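Local atomic coordinates of phosphotriesterase family protein (Listeria monocytogenes serotype 4b str. H7858, PDB entry 3PNZ), a protein that probably hydrolyses phosphorylated sugar lactones, as a zinc-dependent lactonase with the amidohydrolase fold of the phosphotriesterase family. Residues I4-Y8 and Y148-Q152; L16-S21 and F318-A323; I170-R175 and I200-I206; H225-K230 and Y257-F263. One frame throughout, in Å; residues are numbered along the deposited sequence.

How the interactions relate
From the N terminus, residues 4-8 meet 148-152 in interaction 1, closing a loop of 139 residues. Residues 16-21 start within that loop but find their partner at 318-323, so interactions 1 and 2 cross; they also touch, through Ile-4 CG2 and Leu-16 CD1 at 3.9 Å. Interaction 2 brings the first barrel strand to the last helix, and the long loop it closes contains interactions 3 and 4. These two follow in series, each joining two outer helices: 164-180 to 194-203, then 222-229 to 248-260. The first two contacts thus bear on one sheet, 19-23 through 150-152, and the other two on the surrounding layer of helices.

Interaction 1 (I4-Y8 and Y148-Q152); sequences IRTFY and YKAGQ
Tyr-148 CB lies over one face of the Phe-7 ring, a CH-pi contact 4.0 Å from the centroid, while the edge of the Tyr-148 ring is turned toward the face of Tyr-8. The three rings form an aromatic cluster where strand 4-6, half of an N-terminal hairpin with 9-11, runs beside the approach to the barrel strand 150-152. The Tyr-8 and Tyr-148 planes meet at 64° in a T-shaped pair, although the two side chains point the same way. Phe-7 and Tyr-148 are slid so far apart that their rings barely overlap; Phe-7 O lies in the plane of the Tyr-148 ring, at its edge, 3.4 Å from CD1. Helix 75-85 also touches this cluster.

No direct hydrogen bond joins the two backbones. Two waters bridge them, from Arg-5 N to Gly-151 O and from Arg-5 O to Lys-149 O; a third lies between Lys-149 N and Phe-7 O, probably sharing its protons with other acceptors. Gly-151 brings its CA to 3.4 Å from Arg-5 O in a CA-H...O contact.

The Arg-5 chain leaves with CG anti to N (chi1 175°) and bends at chi3, so its methylenes pass over the second segment while the guanidinium reaches salt bridges with Asp-10 and Glu-140. Lys-149 CD lies over one face of that guanidinium, and Arg-5 CD sits 3.3 Å from Ala-150 O, a buried oxygen with no polar partner in the model.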
loop_
_atom_site.group_PDB
_atom_site.type_symbol
_atom_site.label_atom_id
_atom_site.label_comp_id
_atom_site.label_asym_id
_atom_site.label_seq_id
_atom_site.Cartn_x
_atom_site.Cartn_y
_atom_site.Cartn_z
ATOM N N ILE A 4 3.262 14.962 4.614
ATOM C CA ILE A 4 3.004 13.789 3.775
ATOM C C ILE A 4 3.305 14.158 2.322
ATOM O O ILE A 4 2.889 15.224 1.839
ATOM C CB ILE A 4 1.539 13.301 3.912
ATOM C CG1 ILE A 4 1.304 12.735 5.311
ATOM C CG2 ILE A 4 1.223 12.245 2.856
ATOM C CD1 ILE A 4 0.148 13.349 6.035
ATOM N N ARG A 5 4.040 13.290 1.630
ATOM C CA ARG A 5 4.470 13.570 0.268
ATOM C C ARG A 5 3.490 13.000 -0.749
ATOM O O ARG A 5 3.362 11.777 -0.898
ATOM C CB ARG A 5 5.886 13.036 0.024
ATOM C CG ARG A 5 6.375 13.172 -1.402
ATOM C CD ARG A 5 7.899 13.250 -1.476
ATOM N NE ARG A 5 8.386 14.449 -0.790
ATOM C CZ ARG A 5 9.665 14.729 -0.567
ATOM N NH1 ARG A 5 10.619 13.904 -0.975
ATOM N NH2 ARG A 5 9.988 15.841 0.080
ATOM N N THR A 6 2.779 13.896 -1.428
ATOM C CA THR A 6 1.824 13.501 -2.463
ATOM C C THR A 6 2.383 13.848 -3.841
ATOM O O THR A 6 3.379 14.553 -3.957
ATOM C CB THR A 6 0.450 14.190 -2.298
ATOM O OG1 THR A 6 0.542 15.561 -2.703
ATOM C CG2 THR A 6 -0.065 14.098 -0.852
ATOM N N PHE A 7 1.737 13.345 -4.888
ATOM C CA PHE A 7 2.163 13.615 -6.254
ATOM C C PHE A 7 2.266 15.113 -6.529
ATOM O O PHE A 7 3.130 15.541 -7.291
ATOM C CB PHE A 7 1.189 12.992 -7.255
ATOM C CG PHE A 7 1.504 11.561 -7.605
ATOM C CD1 PHE A 7 2.325 10.794 -6.794
ATOM C CD2 PHE A 7 0.982 10.990 -8.756
ATOM C CE1 PHE A 7 2.616 9.476 -7.126
ATOM C CE2 PHE A 7 1.258 9.673 -9.089
ATOM C CZ PHE A 7 2.074 8.917 -8.274
ATOM N N TYR A 8 1.384 15.899 -5.921
ATOM C CA TYR A 8 1.355 17.339 -6.196
ATOM C C TYR A 8 1.826 18.212 -5.034
ATOM O O TYR A 8 1.443 19.382 -4.929
ATOM C CB TYR A 8 -0.027 17.774 -6.691
ATOM C CG TYR A 8 -0.238 17.423 -8.142
ATOM C CD1 TYR A 8 0.322 18.203 -9.148
ATOM C CD2 TYR A 8 -0.975 16.302 -8.511
ATOM C CE1 TYR A 8 0.151 17.882 -10.479
ATOM C CE2 TYR A 8 -1.155 15.975 -9.846
ATOM C CZ TYR A 8 -0.591 16.772 -10.824
ATOM O OH TYR A 8 -0.759 16.462 -12.154
ATOM N N TYR A 148 6.844 13.267 -10.388
ATOM C CA TYR A 148 5.950 12.916 -9.295
ATOM C C TYR A 148 6.649 11.981 -8.319
ATOM O O TYR A 148 6.946 10.835 -8.651
ATOM C CB TYR A 148 4.655 12.309 -9.848
ATOM C CG TYR A 148 4.027 13.222 -10.882
ATOM C CD1 TYR A 148 3.394 14.399 -10.499
ATOM C CD2 TYR A 148 4.100 12.926 -12.237
ATOM C CE1 TYR A 148 2.837 15.257 -11.444
ATOM C CE2 TYR A 148 3.545 13.774 -13.187
ATOM C CZ TYR A 148 2.915 14.936 -12.784
ATOM O OH TYR A 148 2.359 15.782 -13.723
ATOM N N LYS A 149 6.927 12.487 -7.122
ATOM C CA LYS A 149 7.718 11.750 -6.144
ATOM C C LYS A 149 6.860 10.799 -5.320
ATOM O O LYS A 149 5.700 11.077 -5.053
ATOM C CB LYS A 149 8.425 12.716 -5.196
ATOM C CG LYS A 149 9.198 13.832 -5.893
ATOM C CD LYS A 149 9.720 14.831 -4.879
ATOM C CE LYS A 149 10.129 16.127 -5.544
ATOM N NZ LYS A 149 10.340 17.182 -4.517
ATOM N N ALA A 150 7.458 9.694 -4.897
ATOM C CA ALA A 150 6.802 8.763 -3.988
ATOM C C ALA A 150 6.818 9.288 -2.553
ATOM O O ALA A 150 7.730 10.027 -2.151
ATOM C CB ALA A 150 7.490 7.421 -4.054
ATOM N N GLY A 151 5.815 8.881 -1.777
ATOM C CA GLY A 151 5.688 9.295 -0.392
ATOM C C GLY A 151 5.820 8.148 0.596
ATOM O O GLY A 151 5.640 8.325 1.796
ATOM N N GLN A 152 6.113 6.955 0.091
ATOM C CA GLN A 152 6.460 5.841 0.972
ATOM C C GLN A 152 7.357 4.860 0.228
ATOM O O GLN A 152 7.430 4.892 -0.997
ATOM C CB GLN A 152 5.205 5.154 1.521
ATOM C CG GLN A 152 4.494 4.240 0.535
ATOM C CD GLN A 152 3.370 3.434 1.183
ATOM O OE1 GLN A 152 3.221 3.412 2.408
ATOM N NE2 GLN A 152 2.581 2.766 0.359
HETATM O O HOH W 1 4.377 10.604 2.710
HETATM O O HOH W 2 3.465 10.615 -3.436
HETATM O O HOH W 3 5.746 15.090 -6.464
#

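Interaction 2 (L16-S21 and F318-A323); sequences LGFTYS and FVDNPA
Thr-19 N donates to Phe-318 O at 2.8 Å, where strand 19-23 passes a wide pi-type turn at 318-320 in helix 310-325. The donor lies in the carbonyl plane, but the hydrogen bond is bent, 138° at hydrogen. Phe-18 CA adds a CA-H...O contact to the same oxygen. Two residues before Thr-19, Gly-17 has positive phi, and its O is linked by a water to Val-319 O; Thr-19 OG1 also donates to Gly-17 O, from above the carbonyl plane. The helix is kinked at Pro-322, whose N cannot bond to the preceding turn.

Phe-18 and Phe-318 point the same way, their rings at 11° to each other but slid apart, with centroids separated by 4.6 Å. The chi1 of Phe-18 (-169°) carries its ring away from its own backbone N and alongside Phe-318. Phe-318 CB lies over one face of Phe-18, coming within 3.3 Å of CE1, and Phe-18 CZ in turn sits over a face of Phe-318 near its rim. Thr-19 O meets the edge of the Phe-318 ring in plane, 3.4 Å from CD1. Pro-322 CB touches both Leu-16 CD2 and Thr-19 CB, each 3.9 Å away. Beyond the pair, Phe-318 packs on Ile-291, Trp-295 and Val-296 of helix 289-305.

Bringing a late helix against the first strand in this way, beside strand 267-269, is the closure typical of a TIM-type barrel.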
loop_
_atom_site.group_PDB
_atom_site.type_symbol
_atom_site.label_atom_id
_atom_site.label_comp_id
_atom_site.label_asym_id
_atom_site.label_seq_id
_atom_site.Cartn_x
_atom_site.Cartn_y
_atom_site.Cartn_z
ATOM N N LEU A 16 -4.459 15.621 4.990
ATOM C CA LEU A 16 -4.616 14.286 4.399
ATOM C C LEU A 16 -6.095 13.878 4.284
ATOM O O LEU A 16 -6.532 13.369 3.247
ATOM C CB LEU A 16 -3.822 13.244 5.198
ATOM C CG LEU A 16 -3.532 11.923 4.478
ATOM C CD1 LEU A 16 -2.598 12.182 3.321
ATOM C CD2 LEU A 16 -2.912 10.911 5.460
ATOM N N GLY A 17 -6.862 14.109 5.345
ATOM C CA GLY A 17 -8.275 13.791 5.363
ATOM C C GLY A 17 -8.563 12.305 5.230
ATOM O O GLY A 17 -7.703 11.468 5.532
ATOM N N PHE A 18 -9.772 11.992 4.773
ATOM C CA PHE A 18 -10.247 10.618 4.660
ATOM C C PHE A 18 -9.418 9.850 3.635
ATOM O O PHE A 18 -9.342 10.239 2.471
ATOM C CB PHE A 18 -11.735 10.597 4.276
ATOM C CG PHE A 18 -12.364 9.246 4.401
ATOM C CD1 PHE A 18 -13.031 8.885 5.558
ATOM C CD2 PHE A 18 -12.276 8.333 3.367
ATOM C CE1 PHE A 18 -13.602 7.627 5.685
ATOM C CE2 PHE A 18 -12.848 7.079 3.485
ATOM C CZ PHE A 18 -13.509 6.726 4.645
ATOM N N THR A 19 -8.791 8.758 4.070
ATOM C CA THR A 19 -7.756 8.105 3.273
ATOM C C THR A 19 -7.965 6.599 3.142
ATOM O O THR A 19 -8.251 5.924 4.135
ATOM C CB THR A 19 -6.352 8.301 3.917
ATOM O OG1 THR A 19 -6.029 9.699 3.981
ATOM C CG2 THR A 19 -5.269 7.578 3.110
ATOM N N TYR A 20 -7.814 6.088 1.923
ATOM C CA TYR A 20 -7.656 4.646 1.694
ATOM C C TYR A 20 -6.168 4.347 1.690
ATOM O O TYR A 20 -5.430 4.905 0.883
ATOM C CB TYR A 20 -8.228 4.234 0.330
ATOM C CG TYR A 20 -9.740 4.141 0.213
ATOM C CD1 TYR A 20 -10.571 4.242 1.322
ATOM C CD2 TYR A 20 -10.329 3.935 -1.025
ATOM C CE1 TYR A 20 -11.960 4.155 1.194
ATOM C CE2 TYR A 20 -11.709 3.841 -1.165
ATOM C CZ TYR A 20 -12.520 3.948 -0.058
ATOM O OH TYR A 20 -13.894 3.856 -0.217
ATOM N N SER A 21 -5.732 3.440 2.556
ATOM C CA SER A 21 -4.305 3.247 2.821
ATOM C C SER A 21 -3.528 2.272 1.923
ATOM O O SER A 21 -2.315 2.168 2.056
ATOM C CB SER A 21 -4.095 2.859 4.287
ATOM O OG SER A 21 -4.420 3.936 5.147
ATOM N N PHE A 318 -9.485 5.945 9.138
ATOM C CA PHE A 318 -9.393 6.616 7.841
ATOM C C PHE A 318 -8.834 8.029 7.893
ATOM O O PHE A 318 -8.521 8.596 6.848
ATOM C CB PHE A 318 -10.756 6.643 7.142
ATOM C CG PHE A 318 -11.307 5.277 6.848
ATOM C CD1 PHE A 318 -10.888 4.580 5.722
ATOM C CD2 PHE A 318 -12.227 4.690 7.697
ATOM C CE1 PHE A 318 -11.390 3.316 5.438
ATOM C CE2 PHE A 318 -12.726 3.426 7.422
ATOM C CZ PHE A 318 -12.302 2.743 6.293
ATOM N N VAL A 319 -8.730 8.605 9.087
ATOM C CA VAL A 319 -8.198 9.965 9.197
ATOM C C VAL A 319 -6.990 10.052 10.126
ATOM O O VAL A 319 -5.886 10.322 9.670
ATOM C CB VAL A 319 -9.265 10.984 9.654
ATOM C CG1 VAL A 319 -8.647 12.386 9.717
ATOM C CG2 VAL A 319 -10.464 10.964 8.720
ATOM N N ASP A 320 -7.191 9.817 11.418
ATOM C CA ASP A 320 -6.112 10.019 12.389
ATOM C C ASP A 320 -4.921 9.088 12.154
ATOM O O ASP A 320 -3.779 9.533 12.140
ATOM C CB ASP A 320 -6.619 9.855 13.822
ATOM C CG ASP A 320 -7.706 10.857 14.179
ATOM O OD1 ASP A 320 -7.829 11.879 13.481
ATOM O OD2 ASP A 320 -8.439 10.614 15.158
ATOM N N ASN A 321 -5.197 7.801 11.951
ATOM C CA ASN A 321 -4.121 6.819 11.803
ATOM C C ASN A 321 -3.283 7.014 10.529
ATOM O O ASN A 321 -2.053 7.002 10.592
ATOM C CB ASN A 321 -4.660 5.374 11.941
ATOM C CG ASN A 321 -5.267 5.105 13.320
ATOM O OD1 ASN A 321 -5.194 5.949 14.224
ATOM N ND2 ASN A 321 -5.845 3.920 13.499
ATOM N N PRO A 322 -3.934 7.192 9.368
ATOM C CA PRO A 322 -3.137 7.497 8.171
ATOM C C PRO A 322 -2.331 8.794 8.312
ATOM O O PRO A 322 -1.225 8.883 7.792
ATOM C CB PRO A 322 -4.191 7.653 7.066
ATOM C CG PRO A 322 -5.361 6.842 7.540
ATOM C CD PRO A 322 -5.354 6.947 9.047
ATOM N N ALA A 323 -2.877 9.788 9.002
ATOM C CA ALA A 323 -2.129 11.037 9.197
ATOM C C ALA A 323 -0.872 10.811 10.037
ATOM O O ALA A 323 0.140 11.480 9.837
ATOM C CB ALA A 323 -3.016 12.098 9.827
HETATM O O HOH W 4 -5.723 11.887 7.421
#

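Interaction 3 (I170-R175 and I200-I206); sequences IRAVAR and ILKQENI
Ile-170 and Ile-200 meet through their CG2 methyls at 3.6 Å on the buried side, where helices 164-180 and 194-203 pack closely. Leu-201 CD2 lies beside both Ile-170 CG2 and Ala-174 CB. The small Ala-174 lets the end of the second helix come near, its CB 3.7 Å from Glu-204 CB and against Ile-206 CG1. A Schellman motif with Asn-205 at positive phi ends that helix and turns the chain so that Ile-206 returns to the apolar seam.

The outer side is polar and more exposed. Glu-204 bends at chi2 (-70°), which turns its carboxylate to where both Arg-171 and Arg-175, one helical turn apart, can reach it. Arg-175 grips it side-on: NE reaches OE1 at 2.9 Å along a nearly straight bond (175°), from above the carboxylate plane, and NH2 reaches OE2 on the syn side, somewhat out of that plane. Arg-171 NH1 uses the anti lone pair of OE2, also at 2.9 Å. The Arg-171 guanidinium holds Gln-203 OE1 end-on, with NH2 at 2.8 Å and NH1 at 3.1 Å; amide and guanidinium are nearly coplanar, and Ile-200 CG2 covers the centre of one guanidinium face. Arg-171 NH2 also bridges to Glu-167.

With OE2 shared by two donors and OE1 held by a third, Glu-204 is probably kept ionised, its charge offset by the arginines over an apolar floor.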
loop_
_atom_site.group_PDB
_atom_site.type_symbol
_atom_site.label_atom_id
_atom_site.label_comp_id
_atom_site.label_asym_id
_atom_site.label_seq_id
_atom_site.Cartn_x
_atom_site.Cartn_y
_atom_site.Cartn_z
ATOM N N ILE A 170 14.638 -5.768 1.403
ATOM C CA ILE A 170 14.227 -5.201 2.685
ATOM C C ILE A 170 15.316 -4.274 3.214
ATOM O O ILE A 170 15.034 -3.162 3.656
ATOM C CB ILE A 170 13.936 -6.275 3.763
ATOM C CG1 ILE A 170 12.838 -7.234 3.285
ATOM C CG2 ILE A 170 13.547 -5.598 5.085
ATOM C CD1 ILE A 170 12.483 -8.309 4.322
ATOM N N ARG A 171 16.562 -4.737 3.165
ATOM C CA ARG A 171 17.672 -3.932 3.662
ATOM C C ARG A 171 17.863 -2.673 2.806
ATOM O O ARG A 171 18.123 -1.602 3.339
ATOM C CB ARG A 171 18.962 -4.762 3.761
ATOM C CG ARG A 171 18.829 -5.943 4.707
ATOM C CD ARG A 171 20.164 -6.636 4.987
ATOM N NE ARG A 171 19.955 -7.921 5.657
ATOM C CZ ARG A 171 19.788 -8.064 6.966
ATOM N NH1 ARG A 171 19.809 -7.005 7.765
ATOM N NH2 ARG A 171 19.604 -9.273 7.484
ATOM N N ALA A 172 17.693 -2.798 1.492
ATOM C CA ALA A 172 17.819 -1.644 0.592
ATOM C C ALA A 172 16.772 -0.585 0.939
ATOM O O ALA A 172 17.059 0.614 0.978
ATOM C CB ALA A 172 17.669 -2.080 -0.860
ATOM N N VAL A 173 15.552 -1.039 1.201
ATOM C CA VAL A 173 14.454 -0.137 1.537
ATOM C C VAL A 173 14.622 0.488 2.922
ATOM O O VAL A 173 14.361 1.680 3.104
ATOM C CB VAL A 173 13.100 -0.863 1.422
ATOM C CG1 VAL A 173 11.988 -0.037 2.038
ATOM C CG2 VAL A 173 12.814 -1.163 -0.041
ATOM N N ALA A 174 15.076 -0.308 3.892
ATOM C CA ALA A 174 15.365 0.217 5.222
ATOM C C ALA A 174 16.388 1.352 5.121
ATOM O O ALA A 174 16.238 2.412 5.728
ATOM C CB ALA A 174 15.871 -0.888 6.138
ATOM N N ARG A 175 17.420 1.125 4.326
ATOM C CA ARG A 175 18.469 2.123 4.172
ATOM C C ARG A 175 17.972 3.346 3.405
ATOM O O ARG A 175 18.414 4.469 3.667
ATOM C CB ARG A 175 19.707 1.477 3.556
ATOM C CG ARG A 175 20.287 0.421 4.499
ATOM C CD ARG A 175 21.295 -0.487 3.826
ATOM N NE ARG A 175 21.533 -1.676 4.639
ATOM C CZ ARG A 175 22.418 -2.623 4.337
ATOM N NH1 ARG A 175 23.158 -2.515 3.239
ATOM N NH2 ARG A 175 22.562 -3.674 5.137
ATOM N N ILE A 200 14.344 -8.291 10.617
ATOM C CA ILE A 200 15.294 -7.705 9.677
ATOM C C ILE A 200 15.335 -6.190 9.841
ATOM O O ILE A 200 16.406 -5.577 9.833
ATOM C CB ILE A 200 14.992 -8.103 8.231
ATOM C CG1 ILE A 200 15.235 -9.606 8.059
ATOM C CG2 ILE A 200 15.867 -7.297 7.258
ATOM C CD1 ILE A 200 14.723 -10.165 6.755
ATOM N N LEU A 201 14.165 -5.589 10.004
ATOM C CA LEU A 201 14.098 -4.141 10.202
ATOM C C LEU A 201 14.787 -3.734 11.498
ATOM O O LEU A 201 15.425 -2.685 11.559
ATOM C CB LEU A 201 12.648 -3.664 10.185
ATOM C CG LEU A 201 11.978 -3.812 8.816
ATOM C CD1 LEU A 201 10.503 -3.460 8.901
ATOM C CD2 LEU A 201 12.683 -2.948 7.776
ATOM N N LYS A 202 14.674 -4.561 12.534
ATOM C CA LYS A 202 15.359 -4.264 13.789
ATOM C C LYS A 202 16.873 -4.307 13.613
ATOM O O LYS A 202 17.586 -3.479 14.177
ATOM C CB LYS A 202 14.907 -5.215 14.897
ATOM C CG LYS A 202 13.541 -4.857 15.444
ATOM C CD LYS A 202 12.930 -5.980 16.262
ATOM C CE LYS A 202 13.806 -6.400 17.413
ATOM N NZ LYS A 202 13.206 -7.586 18.097
ATOM N N GLN A 203 17.365 -5.261 12.825
ATOM C CA GLN A 203 18.793 -5.306 12.510
ATOM C C GLN A 203 19.232 -4.041 11.784
ATOM O O GLN A 203 20.377 -3.604 11.918
ATOM C CB GLN A 203 19.121 -6.520 11.643
ATOM C CG GLN A 203 18.870 -7.859 12.320
ATOM C CD GLN A 203 18.954 -9.003 11.336
ATOM O OE1 GLN A 203 19.390 -8.824 10.199
ATOM N NE2 GLN A 203 18.523 -10.187 11.760
ATOM N N GLU A 204 18.322 -3.470 10.999
ATOM C CA GLU A 204 18.611 -2.262 10.235
ATOM C C GLU A 204 18.281 -0.985 11.009
ATOM O O GLU A 204 18.266 0.109 10.438
ATOM C CB GLU A 204 17.869 -2.278 8.886
ATOM C CG GLU A 204 18.316 -3.416 7.938
ATOM C CD GLU A 204 19.728 -3.209 7.378
ATOM O OE1 GLU A 204 20.121 -2.038 7.172
ATOM O OE2 GLU A 204 20.447 -4.217 7.140
ATOM N N ASN A 205 18.009 -1.141 12.300
ATOM C CA ASN A 205 17.766 -0.013 13.198
ATOM C C ASN A 205 16.585 0.861 12.793
ATOM O O ASN A 205 16.640 2.103 12.897
ATOM C CB ASN A 205 19.040 0.815 13.344
ATOM C CG ASN A 205 20.189 -0.002 13.912
ATOM O OD1 ASN A 205 20.046 -0.656 14.955
ATOM N ND2 ASN A 205 21.330 0.013 13.224
ATOM N N ILE A 206 15.510 0.208 12.357
ATOM C CA ILE A 206 14.277 0.892 11.958
ATOM C C ILE A 206 13.241 0.857 13.079
ATOM O O ILE A 206 12.807 -0.214 13.504
ATOM C CB ILE A 206 13.651 0.216 10.701
ATOM C CG1 ILE A 206 14.607 0.274 9.502
ATOM C CG2 ILE A 206 12.295 0.844 10.360
ATOM C CD1 ILE A 206 14.761 1.651 8.875
#

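Interaction 4 (H225-K230 and Y257-F263); sequences HKQVAK and YLVSEGF
Tyr-257 reaches Lys-226 with its hydroxyl, OH lying 3.8 Å from CD, while Lys-226 CB is near the plane of the tyrosine ring at its edge; the two side chains cross at about a right angle. Next, Leu-258 points toward the neighbouring helix, CD2 touching Ala-229 CB (3.9 Å) and, more loosely, His-225 CB (4.1 Å).

A kink between CB and CG of Glu-261 (chi2 -73°) carries the carboxylate round to Lys-226, and CG of the same glutamate rests over one face of the Tyr-257 ring, toward its rim. Lys-226 starts out opposite its own backbone N (chi1 178°) and stays extended to the end, a reach that lets NZ cross to Glu-261 and form a short salt bridge, 2.6 Å from OE1, approached from above the carboxylate plane. Gly-262 takes positive phi in a Schellman motif that ends the helix, with Phe-263 N bonded back to Leu-258 O.

Past this turn, Phe-263 lays its ring on Ala-229: the methyl CB stands over the ring centre, 3.5 Å from the centroid and 11° off the normal, a well-directed CH-pi contact. Lys-230 comes to the ring with its CG alone, 4.1 Å from CZ, before the chain heads away.

Inward, the contact rests on the barrel: Ala-229 and His-225 touch Met-235 of strand 234-237, and Leu-258 reaches Phe-237 and, in strand 267-269, Ile-267. On its other flank helix 222-229 packs, through Val-228, against helix 194-203.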
loop_
_atom_site.group_PDB
_atom_site.type_symbol
_atom_site.label_atom_id
_atom_site.label_comp_id
_atom_site.label_asym_id
_atom_site.label_seq_id
_atom_site.Cartn_x
_atom_site.Cartn_y
_atom_site.Cartn_z
ATOM N N HIS A 225 -1.672 -11.269 15.573
ATOM C CA HIS A 225 -1.955 -9.840 15.418
ATOM C C HIS A 225 -1.449 -9.027 16.614
ATOM O O HIS A 225 -0.867 -7.956 16.439
ATOM C CB HIS A 225 -3.447 -9.606 15.211
ATOM C CG HIS A 225 -3.894 -9.830 13.804
ATOM N ND1 HIS A 225 -5.210 -9.720 13.417
ATOM C CD2 HIS A 225 -3.198 -10.150 12.689
ATOM C CE1 HIS A 225 -5.306 -9.951 12.121
ATOM N NE2 HIS A 225 -4.099 -10.217 11.655
ATOM N N LYS A 226 -1.653 -9.553 17.819
ATOM C CA LYS A 226 -1.180 -8.875 19.029
ATOM C C LYS A 226 0.350 -8.830 19.103
ATOM O O LYS A 226 0.929 -7.825 19.536
ATOM C CB LYS A 226 -1.765 -9.534 20.281
ATOM C CG LYS A 226 -1.278 -8.909 21.591
ATOM C CD LYS A 226 -2.221 -9.249 22.748
ATOM C CE LYS A 226 -1.808 -8.508 24.018
ATOM N NZ LYS A 226 -2.689 -8.859 25.168
ATOM N N GLN A 227 1.012 -9.910 18.684
ATOM C CA GLN A 227 2.474 -9.905 18.598
ATOM C C GLN A 227 2.955 -8.782 17.686
ATOM O O GLN A 227 3.901 -8.063 18.006
ATOM C CB GLN A 227 3.003 -11.230 18.049
ATOM C CG GLN A 227 2.994 -12.414 18.998
ATOM C CD GLN A 227 3.482 -13.668 18.281
ATOM O OE1 GLN A 227 2.862 -14.117 17.314
ATOM N NE2 GLN A 227 4.599 -14.224 18.736
ATOM N N VAL A 228 2.317 -8.651 16.531
ATOM C CA VAL A 228 2.699 -7.603 15.589
ATOM C C VAL A 228 2.389 -6.228 16.174
ATOM O O VAL A 228 3.227 -5.325 16.146
ATOM C CB VAL A 228 1.998 -7.776 14.234
ATOM C CG1 VAL A 228 2.281 -6.595 13.320
ATOM C CG2 VAL A 228 2.475 -9.061 13.574
ATOM N N ALA A 229 1.186 -6.078 16.705
ATOM C CA ALA A 229 0.743 -4.776 17.215
ATOM C C ALA A 229 1.624 -4.258 18.351
ATOM O O ALA A 229 1.835 -3.052 18.486
ATOM C CB ALA A 229 -0.703 -4.855 17.668
ATOM N N LYS A 230 2.123 -5.166 19.181
ATOM C CA LYS A 230 2.964 -4.771 20.308
ATOM C C LYS A 230 4.235 -4.036 19.896
ATOM O O LYS A 230 4.814 -3.310 20.706
ATOM C CB LYS A 230 3.362 -5.998 21.131
ATOM C CG LYS A 230 2.303 -6.488 22.093
ATOM C CD LYS A 230 2.921 -7.618 22.917
ATOM C CE LYS A 230 1.962 -8.232 23.905
ATOM N NZ LYS A 230 2.679 -9.306 24.662
ATOM N N TYR A 257 -11.012 -6.975 17.949
ATOM C CA TYR A 257 -10.115 -7.576 18.940
ATOM C C TYR A 257 -8.920 -6.664 19.207
ATOM O O TYR A 257 -8.545 -6.426 20.364
ATOM C CB TYR A 257 -9.624 -8.967 18.515
ATOM C CG TYR A 257 -8.555 -9.490 19.441
ATOM C CD1 TYR A 257 -8.880 -9.966 20.705
ATOM C CD2 TYR A 257 -7.218 -9.475 19.067
ATOM C CE1 TYR A 257 -7.905 -10.429 21.571
ATOM C CE2 TYR A 257 -6.226 -9.939 19.930
ATOM C CZ TYR A 257 -6.578 -10.416 21.173
ATOM O OH TYR A 257 -5.599 -10.874 22.022
ATOM N N LEU A 258 -8.310 -6.156 18.141
ATOM C CA LEU A 258 -7.165 -5.265 18.309
ATOM C C LEU A 258 -7.592 -3.994 19.047
ATOM O O LEU A 258 -6.862 -3.512 19.914
ATOM C CB LEU A 258 -6.511 -4.930 16.966
ATOM C CG LEU A 258 -5.614 -6.047 16.406
ATOM C CD1 LEU A 258 -5.242 -5.761 14.955
ATOM C CD2 LEU A 258 -4.346 -6.220 17.265
ATOM N N VAL A 259 -8.776 -3.476 18.725
ATOM C CA VAL A 259 -9.288 -2.307 19.451
ATOM C C VAL A 259 -9.429 -2.644 20.933
ATOM O O VAL A 259 -8.990 -1.882 21.800
ATOM C CB VAL A 259 -10.617 -1.779 18.881
ATOM C CG1 VAL A 259 -11.173 -0.655 19.762
ATOM C CG2 VAL A 259 -10.429 -1.279 17.452
ATOM N N SER A 260 -10.006 -3.803 21.234
ATOM C CA SER A 260 -10.198 -4.189 22.627
ATOM C C SER A 260 -8.873 -4.338 23.382
ATOM O O SER A 260 -8.827 -4.173 24.600
ATOM C CB SER A 260 -11.040 -5.472 22.738
ATOM O OG SER A 260 -10.256 -6.612 22.426
ATOM N N GLU A 261 -7.793 -4.641 22.666
ATOM C CA GLU A 261 -6.503 -4.826 23.313
ATOM C C GLU A 261 -5.679 -3.536 23.368
ATOM O O GLU A 261 -4.537 -3.545 23.831
ATOM C CB GLU A 261 -5.715 -5.951 22.630
ATOM C CG GLU A 261 -6.343 -7.327 22.838
ATOM C CD GLU A 261 -6.156 -7.841 24.260
ATOM O OE1 GLU A 261 -5.040 -7.712 24.803
ATOM O OE2 GLU A 261 -7.122 -8.375 24.840
ATOM N N GLY A 262 -6.267 -2.439 22.893
ATOM C CA GLY A 262 -5.661 -1.120 23.018
ATOM C C GLY A 262 -4.878 -0.628 21.811
ATOM O O GLY A 262 -4.099 0.320 21.917
ATOM N N PHE A 263 -5.077 -1.264 20.661
ATOM C CA PHE A 263 -4.284 -0.946 19.481
ATOM C C PHE A 263 -5.049 -0.188 18.398
ATOM O O PHE A 263 -4.650 -0.196 17.235
ATOM C CB PHE A 263 -3.685 -2.239 18.897
ATOM C CG PHE A 263 -2.799 -2.977 19.857
ATOM C CD1 PHE A 263 -1.556 -2.468 20.203
ATOM C CD2 PHE A 263 -3.203 -4.183 20.417
ATOM C CE1 PHE A 263 -0.725 -3.146 21.096
ATOM C CE2 PHE A 263 -2.376 -4.864 21.304
ATOM C CZ PHE A 263 -1.140 -4.348 21.643
#